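Local coordinates for protein hydrolase, haloacid dehalogenase-like family (Porphyromonas gingivalis, PDB 2I6X) that probably acts as a hydrolase of the haloacid dehalogenase-like superfamily, its natural substrate not established, at residues R106-S111 with K139-C144; F95-S100 with N198-I203; H18-E23 with F86-S91; L171-G176 with Y191-G196. One frame throughout, in Å; residues are numbered along the deposited sequence. Where two conformers were deposited one is given.

Interaction 1 of 4, residues R106-S111 with K139-C144; sequences RLFLLS and KVYASC
Tyr141, in the outer strand 139-142, packs against Phe108 and Leu110 of strand 106-111. Its backbone N donates to Leu109 O at 2.8 Å, and its own O accepts from Ser111 N at 2.9 Å, so two residues of the neighbouring strand grip one residue from successive peptides, as parallel pairing requires. The side chain is packed as well. With CG anti to the carbonyl carbon (chi1 -62°), the ring lies beside Phe108 and points the same way, CE2 of Tyr141 resting 3.8 Å from CD1 of Phe108. Leu110 comes across nearly at a right angle and sets CD1 3.7 Å from CB of Tyr141. On the other face of the sheet, Leu109 CD2 meets Val140 CG1 at 3.9 Å. Where the outer strand gives way to helix 143-146, Ser143 N makes an almost straight bond to Ser111 O (2.9 Å, 173° at the hydrogen).

The Lys139 end is looser. Leu109 N reaches Lys139 O at 3.2 Å, and the lysine chain leads off toward solvent, passing CG over the rim of one Tyr141 face before its NZ forms a salt bridge with Asp162. That same carboxylate accepts from Tyr141 OH. Within this beta-alpha-beta unit, then, main-chain polarity is spent inside the sheet, aromatic and aliphatic carbon fills its buried faces, and charge is settled at the margin.

Interaction 2 of 4, residues F95-S100 with N198-I203; sequences FDYIDS and NWIPAI
The ring of Tyr97, on helix 92-101, is met in three different ways by residues at the start of helix 200-207. Ile200 takes a face: its CG2 stands 4.0 Å from the Tyr97 ring centroid and 12° off the normal, a well-centred CH-pi contact. Ile200 runs antiparallel to the tyrosine side chain, which brings its CD1 back toward Tyr97 CB (3.9 Å). Trp199 arrives by its rim instead. Its indole edge turns CZ3 to 3.7 Å from Tyr97 CD2, the ring planes about 65° apart, and the neighbouring CH2 just reaches Ile98 CG1 at 4.5 Å. The third approach is at the Tyr97 edge, where Ile203 CG2 lies 4.1 Å from OH.

Tyr97 can extend into this group because its CG is anti to the backbone N (chi1 174°), directing the ring out from its own helix. On the other side, Asn198 OD1 accepts from Ile200 N from above its carbonyl plane and so caps the helix start, while Trp199 NE1 is tied to Val15 O. The result is a largely apolar seam between two helices that lie on the same face of the central parallel sheet, as in the alpha/beta/alpha sandwich of HAD-type hydrolases.

Interaction 3 of 4, residues H18-E23 with F86-S91; sequences HLNREE and FLEEIS
Phe86, just ahead of strand 87-90, lays its ring against the first turn of helix 21-30. Arg21 CB approaches CE1 of that ring to 3.3 Å, and Arg21 CA makes an off-centre CH-pi contact with it, while Leu19 CB stands at the ring edge. The backbone of Phe86 is engaged too: its O accepts from Asn20 N at 2.7 Å and lies close to Leu19 CA.

His18 anchors the other end of the pairing. Its N donates to Glu89 O at 2.9 Å, and its O accepts from both Glu88 N (2.9 Å) and Glu89 N (3.3 Å). Two consecutive residues opposite one is the signature of a classic beta bulge, and the register slips by one between His18 and Leu19.

Glu88 is the extra residue of the bulge. Its CB packs on Asn20 CB at 3.8 Å, and its side chain lies beside that of His18, with CB over one imidazole face. The approach of Glu88 OE2 to His18 ND1 is too short and too badly angled to count as a hydrogen bond, and the modelled position is itself doubtful because His18 was deposited in two conformers.

The antiparallel pair closes the loop that carries the helices from 21-30 to 76-83, a position consistent with the flap hairpin that holds the helical cap in HAD proteins. Four main-chain hydrogen bonds join the strands, while Phe86 packs at the Arg21 end and the acidic side chains lie on the exposed side.

Interaction 4 of 4, residues L171-G176 with Y191-G196; sequences LFIDDG and YCPDNG
Ile173 and Tyr191 form the parallel bridge between strands 170-173 and 189-191, at the 189-191 edge of the Rossmann-like parallel sheet of the HAD fold, where its strands end. The Asp174-Asp175 pair that follows matches the acidic motif IV of this superfamily, which in relatives lies at the active site.

Two main-chain hydrogen bonds carry the pairing. Tyr191 N donates to Phe172 O at 2.9 Å, and Asp174 N to Tyr191 O at 3.2 Å. Beyond the second bond the strands stop pairing regularly, and weaker CA-H...O contacts take over: Cys192 CA faces Asp174 O at 3.3 Å, and Asp175 CA looks onto Pro193 O.

Apolar contacts line the side facing helix 200-207. Ile173 holds CG2 anti to its backbone N and thereby brings it to 3.9 Å from Pro193 CG, the side chains crossing at about a right angle. Trp199 in turn lies on Pro193.

Polar side chains are organised mostly by other partners. Asp174 OD1 accepts from Gly176 N at 2.8 Å, an Asx turn at the threshold of helix 177-185. The other oxygen, OD2, forms a salt bridge with Lys150 and takes a hydrogen bond from Asn179, so both oxygens have partners, with the Asp11 carboxylate close by. Tyr191 OH bonds to Glu197.

A water finally joins the two loops, donating to Asp175 O at 2.9 Å and to Pro193 O at 2.7 Å.

In the fold
From the N terminus, interaction 3 comes first, pairing strands 17-19 and 87-90 and so closing a long, largely helical loop before any other contact opens. Interaction 2 then spans the widest gap, from helix 92-101 to helix 200-207, and both remaining contacts fall within its loop. Interaction 1 ends before interaction 4 begins; no two loops cross. Interactions 1 and 4 lie toward opposite margins of the central parallel sheet, yet Leu110 meets Phe172 on one face. On the other face, interaction 2 touches both, through Ile98 on Leu107 and Ile203 on Ile173. Asn195 links interaction 4 to the two-stranded pair of interaction 3.

Interaction 1 of 4, residues R106-S111 with K139-C144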
loop_
_atom_site.group_PDB
_atom_site.type_symbol
_atom_site.label_atom_id
_atom_site.label_comp_id
_atom_site.label_asym_id
_atom_site.label_seq_id
_atom_site.Cartn_x
_atom_site.Cartn_y
_atom_site.Cartn_z
ATOM N N ARG A 106 1.307 -16.846 8.530
ATOM C CA ARG A 106 1.080 -16.529 7.153
ATOM C C ARG A 106 0.971 -15.003 7.033
ATOM O O ARG A 106 0.232 -14.368 7.789
ATOM C CB ARG A 106 -0.175 -17.238 6.681
ATOM C CG ARG A 106 0.016 -18.731 6.593
ATOM C CD ARG A 106 -1.213 -19.399 6.031
ATOM N NE ARG A 106 -1.377 -19.186 4.593
ATOM C CZ ARG A 106 -2.559 -19.108 3.984
ATOM N NH1 ARG A 106 -3.690 -19.191 4.688
ATOM N NH2 ARG A 106 -2.613 -18.916 2.669
ATOM N N LEU A 107 1.731 -14.428 6.102
ATOM C CA LEU A 107 1.899 -12.994 5.983
ATOM C C LEU A 107 1.417 -12.533 4.635
ATOM O O LEU A 107 1.724 -13.140 3.614
ATOM C CB LEU A 107 3.376 -12.618 6.134
ATOM C CG LEU A 107 4.026 -13.042 7.447
ATOM C CD1 LEU A 107 5.488 -12.668 7.456
ATOM C CD2 LEU A 107 3.282 -12.456 8.664
ATOM N N PHE A 108 0.659 -11.443 4.638
ATOM C CA PHE A 108 0.052 -10.911 3.432
ATOM C C PHE A 108 0.196 -9.397 3.391
ATOM O O PHE A 108 0.292 -8.757 4.421
ATOM C CB PHE A 108 -1.413 -11.330 3.377
ATOM C CG PHE A 108 -1.598 -12.817 3.465
ATOM C CD1 PHE A 108 -1.495 -13.614 2.319
ATOM C CD2 PHE A 108 -1.832 -13.427 4.697
ATOM C CE1 PHE A 108 -1.626 -14.991 2.405
ATOM C CE2 PHE A 108 -1.990 -14.801 4.780
ATOM C CZ PHE A 108 -1.886 -15.583 3.635
ATOM N N LEU A 109 0.251 -8.847 2.184
ATOM C CA LEU A 109 0.159 -7.411 1.988
ATOM C C LEU A 109 -1.185 -7.068 1.328
ATOM O O LEU A 109 -1.580 -7.696 0.336
ATOM C CB LEU A 109 1.335 -6.894 1.152
ATOM C CG LEU A 109 1.506 -5.365 1.054
ATOM C CD1 LEU A 109 2.309 -4.796 2.227
ATOM C CD2 LEU A 109 2.145 -4.958 -0.305
ATOM N N LEU A 110 -1.903 -6.098 1.886
ATOM C CA LEU A 110 -3.094 -5.600 1.208
ATOM C C LEU A 110 -2.928 -4.088 1.068
ATOM O O LEU A 110 -3.011 -3.338 2.036
ATOM C CB LEU A 110 -4.410 -5.980 1.910
ATOM C CG LEU A 110 -5.681 -5.376 1.302
ATOM C CD1 LEU A 110 -5.867 -5.923 -0.092
ATOM C CD2 LEU A 110 -6.972 -5.588 2.163
ATOM N N SER A 111 -2.745 -3.659 -0.176
ATOM C CA SER A 111 -2.291 -2.314 -0.429
ATOM C C SER A 111 -3.019 -1.632 -1.578
ATOM O O SER A 111 -3.176 -2.219 -2.644
ATOM C CB SER A 111 -0.777 -2.361 -0.685
ATOM O OG SER A 111 -0.331 -1.142 -1.188
ATOM N N LYS A 139 1.529 -13.868 -0.026
ATOM C CA LYS A 139 0.981 -13.197 -1.202
ATOM C C LYS A 139 0.760 -11.687 -1.029
ATOM O O LYS A 139 0.411 -11.208 0.048
ATOM C CB LYS A 139 -0.310 -13.874 -1.675
ATOM C CG LYS A 139 -0.748 -13.434 -3.062
ATOM C CD LYS A 139 -1.410 -14.576 -3.813
ATOM C CE LYS A 139 -1.865 -14.151 -5.190
ATOM N NZ LYS A 139 -2.740 -15.222 -5.835
ATOM N N VAL A 140 0.966 -10.975 -2.136
ATOM C CA VAL A 140 0.706 -9.552 -2.274
ATOM C C VAL A 140 -0.630 -9.299 -2.990
ATOM O O VAL A 140 -0.874 -9.775 -4.110
ATOM C CB VAL A 140 1.892 -8.860 -3.000
ATOM C CG1 VAL A 140 1.578 -7.404 -3.318
ATOM C CG2 VAL A 140 3.151 -8.958 -2.120
ATOM N N TYR A 141 -1.494 -8.563 -2.299
ATOM C CA TYR A 141 -2.755 -8.121 -2.825
ATOM C C TYR A 141 -2.688 -6.616 -3.099
ATOM O O TYR A 141 -2.741 -5.773 -2.173
ATOM C CB TYR A 141 -3.915 -8.531 -1.884
ATOM C CG TYR A 141 -4.030 -10.053 -1.730
ATOM C CD1 TYR A 141 -4.625 -10.846 -2.729
ATOM C CD2 TYR A 141 -3.521 -10.702 -0.589
ATOM C CE1 TYR A 141 -4.703 -12.238 -2.590
ATOM C CE2 TYR A 141 -3.613 -12.093 -0.434
ATOM C CZ TYR A 141 -4.194 -12.855 -1.425
ATOM O OH TYR A 141 -4.252 -14.234 -1.254
ATOM N N ALA A 142 -2.578 -6.287 -4.385
ATOM C CA ALA A 142 -2.378 -4.899 -4.822
ATOM C C ALA A 142 -3.568 -4.408 -5.616
ATOM O O ALA A 142 -3.899 -4.990 -6.643
ATOM C CB ALA A 142 -1.112 -4.785 -5.676
ATOM N N SER A 143 -4.179 -3.321 -5.149
ATOM C CA SER A 143 -5.367 -2.749 -5.774
ATOM C C SER A 143 -5.327 -2.714 -7.309
ATOM O O SER A 143 -6.242 -3.210 -7.968
ATOM C CB SER A 143 -5.632 -1.353 -5.208
ATOM O OG SER A 143 -4.616 -0.456 -5.588
ATOM N N CYS A 144 -4.259 -2.166 -7.878
ATOM C CA CYS A 144 -4.156 -2.031 -9.340
ATOM C C CYS A 144 -4.002 -3.363 -10.071
ATOM O O CYS A 144 -4.288 -3.443 -11.265
ATOM C CB CYS A 144 -3.034 -1.048 -9.752
ATOM S SG CYS A 144 -1.373 -1.445 -9.109
#

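Interaction 2 of 4, residues F95-S100 with N198-I203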
loop_
_atom_site.group_PDB
_atom_site.type_symbol
_atom_site.label_atom_id
_atom_site.label_comp_id
_atom_site.label_asym_id
_atom_site.label_seq_id
_atom_site.Cartn_x
_atom_site.Cartn_y
_atom_site.Cartn_z
ATOM N N PHE A 95 10.751 -4.374 7.805
ATOM C CA PHE A 95 10.883 -5.524 6.902
ATOM C C PHE A 95 11.658 -6.681 7.537
ATOM O O PHE A 95 11.281 -7.840 7.377
ATOM C CB PHE A 95 11.470 -5.121 5.550
ATOM C CG PHE A 95 10.454 -4.565 4.616
ATOM C CD1 PHE A 95 9.574 -5.417 3.935
ATOM C CD2 PHE A 95 10.329 -3.191 4.442
ATOM C CE1 PHE A 95 8.597 -4.902 3.045
ATOM C CE2 PHE A 95 9.351 -2.664 3.576
ATOM C CZ PHE A 95 8.491 -3.529 2.869
ATOM N N ASP A 96 12.729 -6.355 8.260
ATOM C CA ASP A 96 13.446 -7.348 9.044
ATOM C C ASP A 96 12.527 -8.072 10.031
ATOM O O ASP A 96 12.583 -9.295 10.137
ATOM C CB ASP A 96 14.634 -6.709 9.790
ATOM C CG ASP A 96 15.848 -6.534 8.899
ATOM O OD1 ASP A 96 15.872 -7.126 7.791
ATOM O OD2 ASP A 96 16.788 -5.817 9.294
ATOM N N TYR A 97 11.683 -7.307 10.729
ATOM C CA TYR A 97 10.769 -7.854 11.711
ATOM C C TYR A 97 9.749 -8.781 11.058
ATOM O O TYR A 97 9.450 -9.848 11.569
ATOM C CB TYR A 97 10.054 -6.747 12.486
ATOM C CG TYR A 97 8.995 -7.304 13.399
ATOM C CD1 TYR A 97 9.342 -8.146 14.470
ATOM C CD2 TYR A 97 7.657 -7.022 13.188
ATOM C CE1 TYR A 97 8.361 -8.696 15.308
ATOM C CE2 TYR A 97 6.653 -7.563 14.026
ATOM C CZ TYR A 97 7.020 -8.398 15.077
ATOM O OH TYR A 97 6.060 -8.922 15.903
ATOM N N ILE A 98 9.222 -8.353 9.926
ATOM C CA ILE A 98 8.265 -9.126 9.153
ATOM C C ILE A 98 8.953 -10.410 8.710
ATOM O O ILE A 98 8.374 -11.471 8.754
ATOM C CB ILE A 98 7.742 -8.281 7.950
ATOM C CG1 ILE A 98 6.760 -7.229 8.443
ATOM C CG2 ILE A 98 7.039 -9.113 6.877
ATOM C CD1 ILE A 98 6.174 -6.451 7.301
ATOM N N ASP A 99 10.208 -10.306 8.309
ATOM C CA ASP A 99 10.940 -11.473 7.874
ATOM C C ASP A 99 11.071 -12.524 8.982
ATOM O O ASP A 99 11.081 -13.729 8.696
ATOM C CB ASP A 99 12.317 -11.081 7.358
ATOM C CG ASP A 99 12.984 -12.214 6.606
ATOM O OD1 ASP A 99 14.112 -12.599 6.988
ATOM O OD2 ASP A 99 12.351 -12.744 5.652
ATOM N N SER A 100 11.171 -12.061 10.233
ATOM C CA SER A 100 11.224 -12.947 11.393
ATOM C C SER A 100 9.890 -13.629 11.668
ATOM O O SER A 100 9.846 -14.654 12.335
ATOM C CB SER A 100 11.703 -12.199 12.643
ATOM O OG SER A 100 10.720 -11.322 13.142
ATOM N N ASN A 198 6.771 3.607 15.047
ATOM C CA ASN A 198 7.390 2.292 15.265
ATOM C C ASN A 198 6.465 1.359 16.001
ATOM O O ASN A 198 6.399 1.389 17.235
ATOM C CB ASN A 198 8.727 2.305 16.027
ATOM C CG ASN A 198 9.323 0.870 16.137
ATOM O OD1 ASN A 198 8.968 -0.015 15.327
ATOM N ND2 ASN A 198 10.198 0.634 17.120
ATOM N N TRP A 199 5.794 0.499 15.252
ATOM C CA TRP A 199 4.760 -0.350 15.829
ATOM C C TRP A 199 5.244 -1.741 16.206
ATOM O O TRP A 199 4.443 -2.557 16.637
ATOM C CB TRP A 199 3.571 -0.473 14.880
ATOM C CG TRP A 199 3.930 -0.741 13.427
ATOM C CD1 TRP A 199 3.785 0.136 12.389
ATOM C CD2 TRP A 199 4.467 -1.948 12.865
ATOM N NE1 TRP A 199 4.201 -0.439 11.218
ATOM C CE2 TRP A 199 4.610 -1.725 11.471
ATOM C CE3 TRP A 199 4.850 -3.188 13.393
ATOM C CZ2 TRP A 199 5.130 -2.715 10.589
ATOM C CZ3 TRP A 199 5.363 -4.163 12.534
ATOM C CH2 TRP A 199 5.510 -3.916 11.144
ATOM N N ILE A 200 6.530 -2.020 16.001
ATOM C CA ILE A 200 7.067 -3.339 16.279
ATOM C C ILE A 200 6.753 -3.773 17.707
ATOM O O ILE A 200 6.179 -4.844 17.879
ATOM C CB ILE A 200 8.579 -3.475 15.960
ATOM C CG1 ILE A 200 8.804 -3.419 14.446
ATOM C CG2 ILE A 200 9.134 -4.774 16.530
ATOM C CD1 ILE A 200 10.264 -3.143 14.066
ATOM N N PRO A 201 7.120 -2.960 18.734
ATOM C CA PRO A 201 6.771 -3.404 20.106
ATOM C C PRO A 201 5.277 -3.726 20.341
ATOM O O PRO A 201 4.961 -4.766 20.929
ATOM C CB PRO A 201 7.268 -2.247 20.992
ATOM C CG PRO A 201 8.409 -1.627 20.195
ATOM C CD PRO A 201 7.887 -1.691 18.758
ATOM N N ALA A 202 4.376 -2.872 19.850
ATOM C CA ALA A 202 2.926 -3.065 20.036
ATOM C C ALA A 202 2.387 -4.306 19.321
ATOM O O ALA A 202 1.539 -5.030 19.856
ATOM C CB ALA A 202 2.143 -1.827 19.585
ATOM N N ILE A 203 2.856 -4.530 18.096
ATOM C CA ILE A 203 2.464 -5.721 17.343
ATOM C C ILE A 203 3.040 -7.012 17.999
ATOM O O ILE A 203 2.314 -7.997 18.160
ATOM C CB ILE A 203 2.813 -5.576 15.837
ATOM C CG1 ILE A 203 2.043 -4.410 15.188
ATOM C CG2 ILE A 203 2.615 -6.889 15.063
ATOM C CD1 ILE A 203 0.536 -4.341 15.448
#

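Interaction 3 of 4, residues H18-E23 with F86-S91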
loop_
_atom_site.group_PDB
_atom_site.type_symbol
_atom_site.label_atom_id
_atom_site.label_comp_id
_atom_site.label_asym_id
_atom_site.label_seq_id
_atom_site.Cartn_x
_atom_site.Cartn_y
_atom_site.Cartn_z
ATOM N N HIS A 18 7.006 5.008 5.365
ATOM C CA HIS A 18 6.563 6.319 5.851
ATOM C C HIS A 18 6.355 7.211 4.642
ATOM O O HIS A 18 7.202 7.252 3.733
ATOM C CB HIS A 18 7.612 6.928 6.811
ATOM C CG HIS A 18 7.275 8.306 7.317
ATOM N ND1 HIS A 18 8.207 9.124 7.921
ATOM C CD2 HIS A 18 6.116 9.006 7.318
ATOM C CE1 HIS A 18 7.637 10.265 8.268
ATOM N NE2 HIS A 18 6.368 10.221 7.909
ATOM N N LEU A 19 5.238 7.924 4.641
ATOM C CA LEU A 19 4.845 8.752 3.507
ATOM C C LEU A 19 5.002 10.245 3.737
ATOM O O LEU A 19 4.936 10.725 4.864
ATOM C CB LEU A 19 3.385 8.455 3.150
ATOM C CG LEU A 19 3.018 7.024 2.728
ATOM C CD1 LEU A 19 1.504 6.892 2.460
ATOM C CD2 LEU A 19 3.809 6.580 1.483
ATOM N N ASN A 20 5.180 10.980 2.647
ATOM C CA ASN A 20 5.324 12.432 2.678
ATOM C C ASN A 20 4.572 12.989 1.480
ATOM O O ASN A 20 5.146 13.136 0.393
ATOM C CB ASN A 20 6.824 12.814 2.611
ATOM C CG ASN A 20 7.085 14.339 2.654
ATOM O OD1 ASN A 20 6.167 15.162 2.697
ATOM N ND2 ASN A 20 8.370 14.706 2.642
ATOM N N ARG A 21 3.290 13.292 1.673
ATOM C CA ARG A 21 2.454 13.733 0.555
ATOM C C ARG A 21 2.829 15.111 0.008
ATOM O O ARG A 21 2.756 15.312 -1.195
ATOM C CB ARG A 21 0.938 13.565 0.830
ATOM C CG ARG A 21 0.151 14.743 1.393
ATOM C CD ARG A 21 -1.319 14.324 1.712
ATOM N NE ARG A 21 -2.249 14.524 0.584
ATOM C CZ ARG A 21 -2.901 15.672 0.340
ATOM N NH1 ARG A 21 -3.746 15.785 -0.695
ATOM N NH2 ARG A 21 -2.705 16.728 1.137
ATOM N N GLU A 22 3.250 16.009 0.900
ATOM C CA GLU A 22 3.686 17.368 0.565
ATOM C C GLU A 22 4.763 17.370 -0.527
ATOM O O GLU A 22 4.714 18.159 -1.484
ATOM C CB GLU A 22 4.233 18.071 1.818
ATOM C CG GLU A 22 3.237 18.238 2.984
ATOM C CD GLU A 22 2.919 16.935 3.726
ATOM O OE1 GLU A 22 1.736 16.744 4.102
ATOM O OE2 GLU A 22 3.838 16.109 3.936
ATOM N N GLU A 23 5.730 16.475 -0.364
ATOM C CA GLU A 23 6.859 16.343 -1.266
ATOM C C GLU A 23 6.408 15.895 -2.650
ATOM O O GLU A 23 6.799 16.497 -3.672
ATOM C CB GLU A 23 7.902 15.385 -0.681
ATOM C CG GLU A 23 9.063 15.057 -1.615
ATOM C CD GLU A 23 9.827 16.290 -2.069
ATOM O OE1 GLU A 23 10.430 16.211 -3.161
ATOM O OE2 GLU A 23 9.820 17.330 -1.350
ATOM N N PHE A 86 6.410 10.716 -2.551
ATOM C CA PHE A 86 5.642 10.180 -1.432
ATOM C C PHE A 86 6.464 9.326 -0.463
ATOM O O PHE A 86 6.167 9.313 0.735
ATOM C CB PHE A 86 4.485 9.299 -1.948
ATOM C CG PHE A 86 3.130 9.955 -1.904
ATOM C CD1 PHE A 86 2.435 10.061 -0.711
ATOM C CD2 PHE A 86 2.534 10.440 -3.074
ATOM C CE1 PHE A 86 1.141 10.632 -0.671
ATOM C CE2 PHE A 86 1.248 11.041 -3.051
ATOM C CZ PHE A 86 0.555 11.134 -1.849
ATOM N N LEU A 87 7.481 8.618 -0.973
ATOM C CA LEU A 87 8.137 7.576 -0.179
ATOM C C LEU A 87 9.310 8.128 0.632
ATOM O O LEU A 87 10.441 8.202 0.145
ATOM C CB LEU A 87 8.548 6.363 -1.038
ATOM C CG LEU A 87 7.666 5.739 -2.135
ATOM C CD1 LEU A 87 8.164 4.323 -2.420
ATOM C CD2 LEU A 87 6.144 5.707 -1.852
ATOM N N GLU A 88 9.024 8.509 1.876
ATOM C CA GLU A 88 9.983 9.222 2.714
ATOM C C GLU A 88 10.939 8.281 3.438
ATOM O O GLU A 88 12.104 8.607 3.610
ATOM C CB GLU A 88 9.241 10.148 3.689
ATOM C CG GLU A 88 10.092 11.270 4.331
ATOM C CD GLU A 88 10.526 10.909 5.737
ATOM O OE1 GLU A 88 11.502 11.513 6.270
ATOM O OE2 GLU A 88 9.894 9.991 6.323
ATOM N N GLU A 89 10.450 7.115 3.861
ATOM C CA GLU A 89 11.315 6.061 4.380
ATOM C C GLU A 89 10.777 4.653 4.174
ATOM O O GLU A 89 9.682 4.320 4.635
ATOM C CB GLU A 89 11.645 6.238 5.869
ATOM C CG GLU A 89 12.443 5.015 6.374
ATOM C CD GLU A 89 12.970 5.102 7.802
ATOM O OE1 GLU A 89 12.209 5.508 8.713
ATOM O OE2 GLU A 89 14.149 4.715 8.009
ATOM N N ILE A 90 11.569 3.825 3.509
ATOM C CA ILE A 90 11.301 2.409 3.420
ATOM C C ILE A 90 11.944 1.748 4.648
ATOM O O ILE A 90 13.179 1.638 4.748
ATOM C CB ILE A 90 11.799 1.859 2.070
ATOM C CG1 ILE A 90 11.115 2.641 0.919
ATOM C CG2 ILE A 90 11.561 0.361 1.983
ATOM C CD1 ILE A 90 11.785 2.569 -0.463
ATOM N N SER A 91 11.102 1.359 5.613
ATOM C CA SER A 91 11.579 0.854 6.910
ATOM C C SER A 91 12.277 -0.500 6.815
ATOM O O SER A 91 11.634 -1.545 6.796
ATOM C CB SER A 91 10.449 0.776 7.940
ATOM O OG SER A 91 11.009 0.638 9.245
#

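Interaction 4 of 4, residues L171-G176 with Y191-G196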
loop_
_atom_site.group_PDB
_atom_site.type_symbol
_atom_site.label_atom_id
_atom_site.label_comp_id
_atom_site.label_asym_id
_atom_site.label_seq_id
_atom_site.Cartn_x
_atom_site.Cartn_y
_atom_site.Cartn_z
ATOM N N LEU A 171 -4.704 -10.660 11.867
ATOM C CA LEU A 171 -4.445 -9.294 12.326
ATOM C C LEU A 171 -4.192 -8.379 11.128
ATOM O O LEU A 171 -3.329 -8.670 10.314
ATOM C CB LEU A 171 -3.273 -9.283 13.311
ATOM C CG LEU A 171 -2.760 -7.944 13.823
ATOM C CD1 LEU A 171 -3.853 -7.200 14.601
ATOM C CD2 LEU A 171 -1.517 -8.176 14.695
ATOM N N PHE A 172 -4.969 -7.301 11.004
ATOM C CA PHE A 172 -4.895 -6.366 9.851
ATOM C C PHE A 172 -4.297 -5.048 10.299
ATOM O O PHE A 172 -4.820 -4.404 11.217
ATOM C CB PHE A 172 -6.296 -6.160 9.241
ATOM C CG PHE A 172 -6.353 -5.129 8.097
ATOM C CD1 PHE A 172 -5.825 -5.424 6.835
ATOM C CD2 PHE A 172 -6.965 -3.884 8.285
ATOM C CE1 PHE A 172 -5.891 -4.477 5.759
ATOM C CE2 PHE A 172 -7.048 -2.945 7.246
ATOM C CZ PHE A 172 -6.507 -3.236 5.970
ATOM N N ILE A 173 -3.162 -4.663 9.703
ATOM C CA ILE A 173 -2.401 -3.480 10.159
ATOM C C ILE A 173 -2.433 -2.435 9.063
ATOM O O ILE A 173 -1.799 -2.593 8.004
ATOM C CB ILE A 173 -0.966 -3.853 10.612
ATOM C CG1 ILE A 173 -1.004 -4.976 11.661
ATOM C CG2 ILE A 173 -0.182 -2.601 11.138
ATOM C CD1 ILE A 173 0.356 -5.683 11.914
ATOM N N ASP A 174 -3.216 -1.380 9.289
ATOM C CA ASP A 174 -3.447 -0.349 8.256
ATOM C C ASP A 174 -3.643 0.992 8.952
ATOM O O ASP A 174 -4.308 1.051 9.962
ATOM C CB ASP A 174 -4.662 -0.700 7.390
ATOM C CG ASP A 174 -4.718 0.067 6.049
ATOM O OD1 ASP A 174 -4.433 1.276 6.006
ATOM O OD2 ASP A 174 -5.090 -0.535 5.006
ATOM N N ASP A 175 -3.061 2.048 8.395
ATOM C CA ASP A 175 -3.102 3.389 8.964
ATOM C C ASP A 175 -4.322 4.147 8.471
ATOM O O ASP A 175 -4.578 5.270 8.910
ATOM C CB ASP A 175 -1.814 4.172 8.579
ATOM C CG ASP A 175 -1.627 4.304 7.032
ATOM O OD1 ASP A 175 -1.783 3.292 6.272
ATOM O OD2 ASP A 175 -1.310 5.435 6.586
ATOM N N GLY A 176 -5.046 3.536 7.537
ATOM C CA GLY A 176 -6.266 4.098 6.969
ATOM C C GLY A 176 -7.491 3.776 7.784
ATOM O O GLY A 176 -7.963 2.624 7.785
ATOM N N TYR A 191 -5.179 -3.220 13.795
ATOM C CA TYR A 191 -4.341 -2.239 14.490
ATOM C C TYR A 191 -4.100 -1.064 13.539
ATOM O O TYR A 191 -3.833 -1.282 12.377
ATOM C CB TYR A 191 -3.026 -2.847 14.972
ATOM C CG TYR A 191 -2.221 -1.848 15.768
ATOM C CD1 TYR A 191 -2.457 -1.667 17.132
ATOM C CD2 TYR A 191 -1.237 -1.061 15.153
ATOM C CE1 TYR A 191 -1.743 -0.741 17.857
ATOM C CE2 TYR A 191 -0.520 -0.133 15.861
ATOM C CZ TYR A 191 -0.772 0.027 17.216
ATOM O OH TYR A 191 -0.051 0.950 17.945
ATOM N N CYS A 192 -4.252 0.166 14.032
ATOM C CA CYS A 192 -4.164 1.371 13.195
ATOM C C CYS A 192 -2.969 2.213 13.629
ATOM O O CYS A 192 -3.083 3.063 14.510
ATOM C CB CYS A 192 -5.449 2.208 13.242
ATOM S SG CYS A 192 -5.566 3.469 11.907
ATOM N N PRO A 193 -1.810 1.971 13.005
ATOM C CA PRO A 193 -0.640 2.773 13.338
ATOM C C PRO A 193 -0.748 4.143 12.684
ATOM O O PRO A 193 -1.527 4.332 11.740
ATOM C CB PRO A 193 0.521 1.986 12.712
ATOM C CG PRO A 193 -0.108 1.234 11.554
ATOM C CD PRO A 193 -1.550 0.980 11.936
ATOM N N ASP A 194 0.002 5.098 13.201
ATOM C CA ASP A 194 0.274 6.327 12.465
ATOM C C ASP A 194 1.302 6.110 11.343
ATOM O O ASP A 194 2.195 5.259 11.437
ATOM C CB ASP A 194 0.773 7.447 13.406
ATOM C CG ASP A 194 -0.340 8.008 14.291
ATOM O OD1 ASP A 194 -1.531 8.008 13.864
ATOM O OD2 ASP A 194 -0.016 8.457 15.418
ATOM N N ASN A 195 1.157 6.899 10.285
ATOM C CA ASN A 195 2.210 7.079 9.318
ATOM C C ASN A 195 3.516 7.472 10.059
ATOM O O ASN A 195 3.597 8.561 10.659
ATOM C CB ASN A 195 1.789 8.143 8.297
ATOM C CG ASN A 195 2.872 8.417 7.280
ATOM O OD1 ASN A 195 3.453 7.485 6.742
ATOM N ND2 ASN A 195 3.183 9.696 7.043
ATOM N N GLY A 196 4.502 6.563 10.041
ATOM C CA GLY A 196 5.801 6.780 10.672
ATOM C C GLY A 196 5.989 6.243 12.093
ATOM O O GLY A 196 7.070 6.386 12.682
HETATM O O HOH W 1 -3.312 6.249 11.317
#